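Local coordinates for protein ESXA (Geobacillus thermodenitrificans, PDB 3ZBH) that is of unknown function but, as a member of the WXG100 (ESAT-6) family, is probably a substrate of a type VII secretion system, at residues B[34-39]-B[60-65]. Residues are numbered along the deposited sequence; the frame is centred on the assembly and turned at random.
With ACT (acetate ion), chain L.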
ATOM      1  N   ARG B  34       9.266  -4.711   1.872  1.00 23.94           N
ATOM      2  CA  ARG B  34       9.747  -4.037   3.088  1.00 24.26           C
ATOM      3  C   ARG B  34       9.082  -4.543   4.375  1.00 25.95           C
ATOM      4  O   ARG B  34       9.768  -4.794   5.390  1.00 22.86           O
ATOM      5  CB  ARG B  34       9.614  -2.513   2.995  1.00 27.94           C
ATOM      6  CG  ARG B  34      10.429  -1.853   1.892  1.00 28.59           C
ATOM      7  CD  ARG B  34      10.417  -0.335   2.064  1.00 29.37           C
ATOM      8  NE  ARG B  34       9.072   0.266   2.057  1.00 29.56           N
ATOM      9  CZ  ARG B  34       8.395   0.632   0.966  1.00 30.91           C
ATOM     10  NH1 ARG B  34       8.913   0.455  -0.242  1.00 29.41           N
ATOM     11  NH2 ARG B  34       7.195   1.197   1.088  1.00 29.27           N
ATOM     12  N   LEU B  35       7.758  -4.694   4.338  1.00 25.05           N
ATOM     13  CA  LEU B  35       7.037  -5.299   5.463  1.00 24.73           C
ATOM     14  C   LEU B  35       7.436  -6.763   5.709  1.00 23.94           C
ATOM     15  O   LEU B  35       7.437  -7.209   6.840  1.00 22.43           O
ATOM     16  CB  LEU B  35       5.523  -5.216   5.246  1.00 23.70           C
ATOM     17  CG  LEU B  35       4.950  -3.797   5.137  1.00 26.51           C
ATOM     18  CD1 LEU B  35       3.438  -3.906   4.926  1.00 25.05           C
ATOM     19  CD2 LEU B  35       5.257  -3.006   6.407  1.00 25.45           C
ATOM     20  N   ASP B  36       7.778  -7.513   4.664  1.00 25.21           N
ATOM     21  CA  ASP B  36       8.239  -8.882   4.881  1.00 25.43           C
ATOM     22  C   ASP B  36       9.514  -8.904   5.740  1.00 25.05           C
ATOM     23  O   ASP B  36       9.639  -9.701   6.695  1.00 24.37           O
ATOM     24  CB  ASP B  36       8.513  -9.613   3.556  1.00 25.68           C
ATOM     25  CG  ASP B  36       7.255 -10.076   2.854  1.00 28.65           C
ATOM     26  OD1 ASP B  36       6.138 -10.089   3.458  1.00 28.46           O
ATOM     27  OD2 ASP B  36       7.397 -10.427   1.667  1.00 27.52           O
ATOM     28  N   GLN B  37      10.437  -8.007   5.415  1.00 22.67           N
ATOM     29  CA  GLN B  37      11.685  -7.912   6.158  1.00 25.22           C
ATOM     30  C   GLN B  37      11.485  -7.323   7.576  1.00 25.43           C
ATOM     31  O   GLN B  37      12.076  -7.805   8.559  1.00 22.66           O
ATOM     32  CB  GLN B  37      12.654  -7.052   5.366  1.00 23.85           C
ATOM     33  CG  GLN B  37      14.008  -6.945   6.024  1.00 25.01           C
ATOM     34  CD  GLN B  37      15.018  -6.339   5.086  1.00 24.99           C
ATOM     35  OE1 GLN B  37      15.127  -5.112   4.962  1.00 27.35           O
ATOM     36  NE2 GLN B  37      15.768  -7.198   4.414  1.00 27.85           N
ATOM     37  N   MET B  38      10.661  -6.283   7.675  1.00 26.65           N
ATOM     38  CA  MET B  38      10.222  -5.758   8.990  1.00 25.51           C
ATOM     39  C   MET B  38       9.600  -6.793   9.919  1.00 26.84           C
ATOM     40  O   MET B  38       9.762  -6.692  11.155  1.00 27.22           O
ATOM     41  CB  MET B  38       9.286  -4.560   8.825  1.00 26.00           C
ATOM     42  CG  MET B  38      10.032  -3.305   8.402  1.00 25.18           C
ATOM     43  SD  MET B  38       8.945  -2.124   7.612  1.00 27.86           S
ATOM     44  CE  MET B  38       7.851  -1.675   8.958  1.00 24.00           C
ATOM     45  N   SER B  39       8.925  -7.792   9.351  1.00 24.85           N
ATOM     46  CA  SER B  39       8.379  -8.882  10.134  1.00 29.23           C
ATOM     47  C   SER B  39       9.480  -9.731  10.767  1.00 31.43           C
ATOM     48  O   SER B  39       9.355 -10.145  11.909  1.00 28.98           O
ATOM     49  CB  SER B  39       7.490  -9.792   9.288  1.00 32.93           C
ATOM     50  OG  SER B  39       6.223  -9.200   9.135  1.00 40.40           O
ATOM     51  N   GLU B  60      -2.432 -12.859   7.015  1.00 32.99           N
ATOM     52  CA  GLU B  60      -3.827 -12.878   6.560  1.00 36.21           C
ATOM     53  C   GLU B  60      -4.107 -11.791   5.504  1.00 33.03           C
ATOM     54  O   GLU B  60      -4.933 -11.975   4.608  1.00 32.31           O
ATOM     55  CB  GLU B  60      -4.774 -12.722   7.762  1.00 40.70           C
ATOM     56  CG  GLU B  60      -6.198 -13.203   7.522  1.00 49.53           C
ATOM     57  CD  GLU B  60      -7.163 -12.081   7.168  1.00 56.17           C
ATOM     58  OE1 GLU B  60      -7.284 -11.119   7.962  1.00 59.96           O
ATOM     59  OE2 GLU B  60      -7.812 -12.163   6.097  1.00 59.22           O
ATOM     60  N   LEU B  61      -3.418 -10.662   5.612  1.00 29.64           N
ATOM     61  CA  LEU B  61      -3.697  -9.525   4.755  1.00 29.05           C
ATOM     62  C   LEU B  61      -2.819  -9.487   3.514  1.00 28.26           C
ATOM     63  O   LEU B  61      -3.193  -8.914   2.489  1.00 26.13           O
ATOM     64  CB  LEU B  61      -3.503  -8.225   5.532  1.00 29.51           C
ATOM     65  CG  LEU B  61      -4.468  -8.002   6.696  1.00 30.40           C
ATOM     66  CD1 LEU B  61      -4.026  -6.779   7.482  1.00 29.54           C
ATOM     67  CD2 LEU B  61      -5.895  -7.848   6.190  1.00 28.14           C
ATOM     68  N   ARG B  62      -1.642 -10.074   3.620  1.00 27.01           N
ATOM     69  CA  ARG B  62      -0.659 -10.026   2.548  1.00 26.66           C
ATOM     70  C   ARG B  62      -1.223 -10.482   1.187  1.00 26.20           C
ATOM     71  O   ARG B  62      -0.949  -9.845   0.184  1.00 26.12           O
ATOM     72  CB  ARG B  62       0.571 -10.838   2.937  1.00 26.86           C
ATOM     73  CG  ARG B  62       1.826 -10.515   2.118  1.00 27.33           C
ATOM     74  CD  ARG B  62       2.904 -11.548   2.467  1.00 28.60           C
ATOM     75  NE  ARG B  62       4.120 -11.357   1.692  1.00 27.02           N
ATOM     76  CZ  ARG B  62       4.356 -11.916   0.507  1.00 29.71           C
ATOM     77  NH1 ARG B  62       3.448 -12.707  -0.079  1.00 28.48           N
ATOM     78  NH2 ARG B  62       5.505 -11.670  -0.105  1.00 30.00           N
ATOM     79  N   PRO B  63      -2.011 -11.585   1.145  1.00 27.00           N
ATOM     80  CA  PRO B  63      -2.419 -12.016  -0.188  1.00 27.37           C
ATOM     81  C   PRO B  63      -3.315 -10.984  -0.904  1.00 27.24           C
ATOM     82  O   PRO B  63      -3.352 -10.967  -2.139  1.00 25.45           O
ATOM     83  CB  PRO B  63      -3.215 -13.302   0.058  1.00 28.68           C
ATOM     84  CG  PRO B  63      -2.842 -13.764   1.426  1.00 29.38           C
ATOM     85  CD  PRO B  63      -2.343 -12.576   2.193  1.00 28.49           C
ATOM     86  N   SER B  64      -4.009 -10.143  -0.141  1.00 24.41           N
ATOM     87  CA  SER B  64      -4.891  -9.157  -0.739  1.00 25.08           C
ATOM     88  C   SER B  64      -4.066  -8.019  -1.335  1.00 23.81           C
ATOM     89  O   SER B  64      -4.495  -7.367  -2.275  1.00 21.31           O
ATOM     90  CB  SER B  64      -5.863  -8.624   0.305  1.00 26.73           C
ATOM     91  OG  SER B  64      -6.797  -9.642   0.637  1.00 31.23           O
ATOM     92  N   PHE B  65      -2.883  -7.767  -0.767  1.00 21.55           N
ATOM     93  CA  PHE B  65      -1.956  -6.829  -1.379  1.00 21.89           C
ATOM     94  C   PHE B  65      -1.429  -7.364  -2.709  1.00 22.67           C
ATOM     95  O   PHE B  65      -1.272  -6.596  -3.648  1.00 21.38           O
ATOM     96  CB  PHE B  65      -0.800  -6.446  -0.410  1.00 22.53           C
ATOM     97  CG  PHE B  65      -1.201  -5.418   0.627  1.00 22.62           C
ATOM     98  CD1 PHE B  65      -2.184  -5.692   1.566  1.00 23.97           C
ATOM     99  CD2 PHE B  65      -0.612  -4.155   0.637  1.00 24.61           C
ATOM    100  CE1 PHE B  65      -2.577  -4.733   2.497  1.00 23.99           C
ATOM    101  CE2 PHE B  65      -0.994  -3.201   1.569  1.00 23.46           C
ATOM    102  CZ  PHE B  65      -1.985  -3.481   2.497  1.00 23.44           C
TER
HETATM  103  C   ACT L1096       4.819 -13.876  -3.226  1.00 48.68           C
HETATM  104  O   ACT L1096       4.029 -12.940  -3.445  1.00 49.29           O
HETATM  105  OXT ACT L1096       5.741 -13.765  -2.385  1.00 49.25           O
HETATM  106  CH3 ACT L1096       4.658 -15.150  -4.001  1.00 50.31           C
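R62 and D36 join the two long helices of this WXG100 hairpin through a bidentate salt bridge, a compact example of an arginine matched to a carboxylate. Along 60-65, helix 48-95 reaches across to helix 11-45 through R62. Its CG stands anti to the backbone N (chi1 -162°) and the chain runs extended to NE, which carries the guanidinium over to the aspartate. The grip is side-on: NE bonds to D36 OD1 at 3.0 Å and NH2 to D36 OD2 at 2.9 Å. Each oxygen uses its syn lone pair, and the two planes lie only 18° apart, so the paired bonds resist turning of one group against the other. Y58 OH also bonds to D36 OD1, which probably steadies the carboxylate for R62. Along another edge an acetate, probably from the crystallisation liquor, accepts a bond at 3.1 Å from R62 NH2 to OXT and a weak one from NH1 to O. Farther on, F65 turns inward, packing on V28, L31 and I32 and stacking on F65 of the second subunit. With an alanine at R62, the D36 carboxylate would probably lose its countercharge, held chiefly by Y58. The chemistry is that of a charged clasp on the hairpin's flank, bordering its apolar interior: an arginine meeting D36 nearly in plane, with another edge for a second, twisted carboxylate.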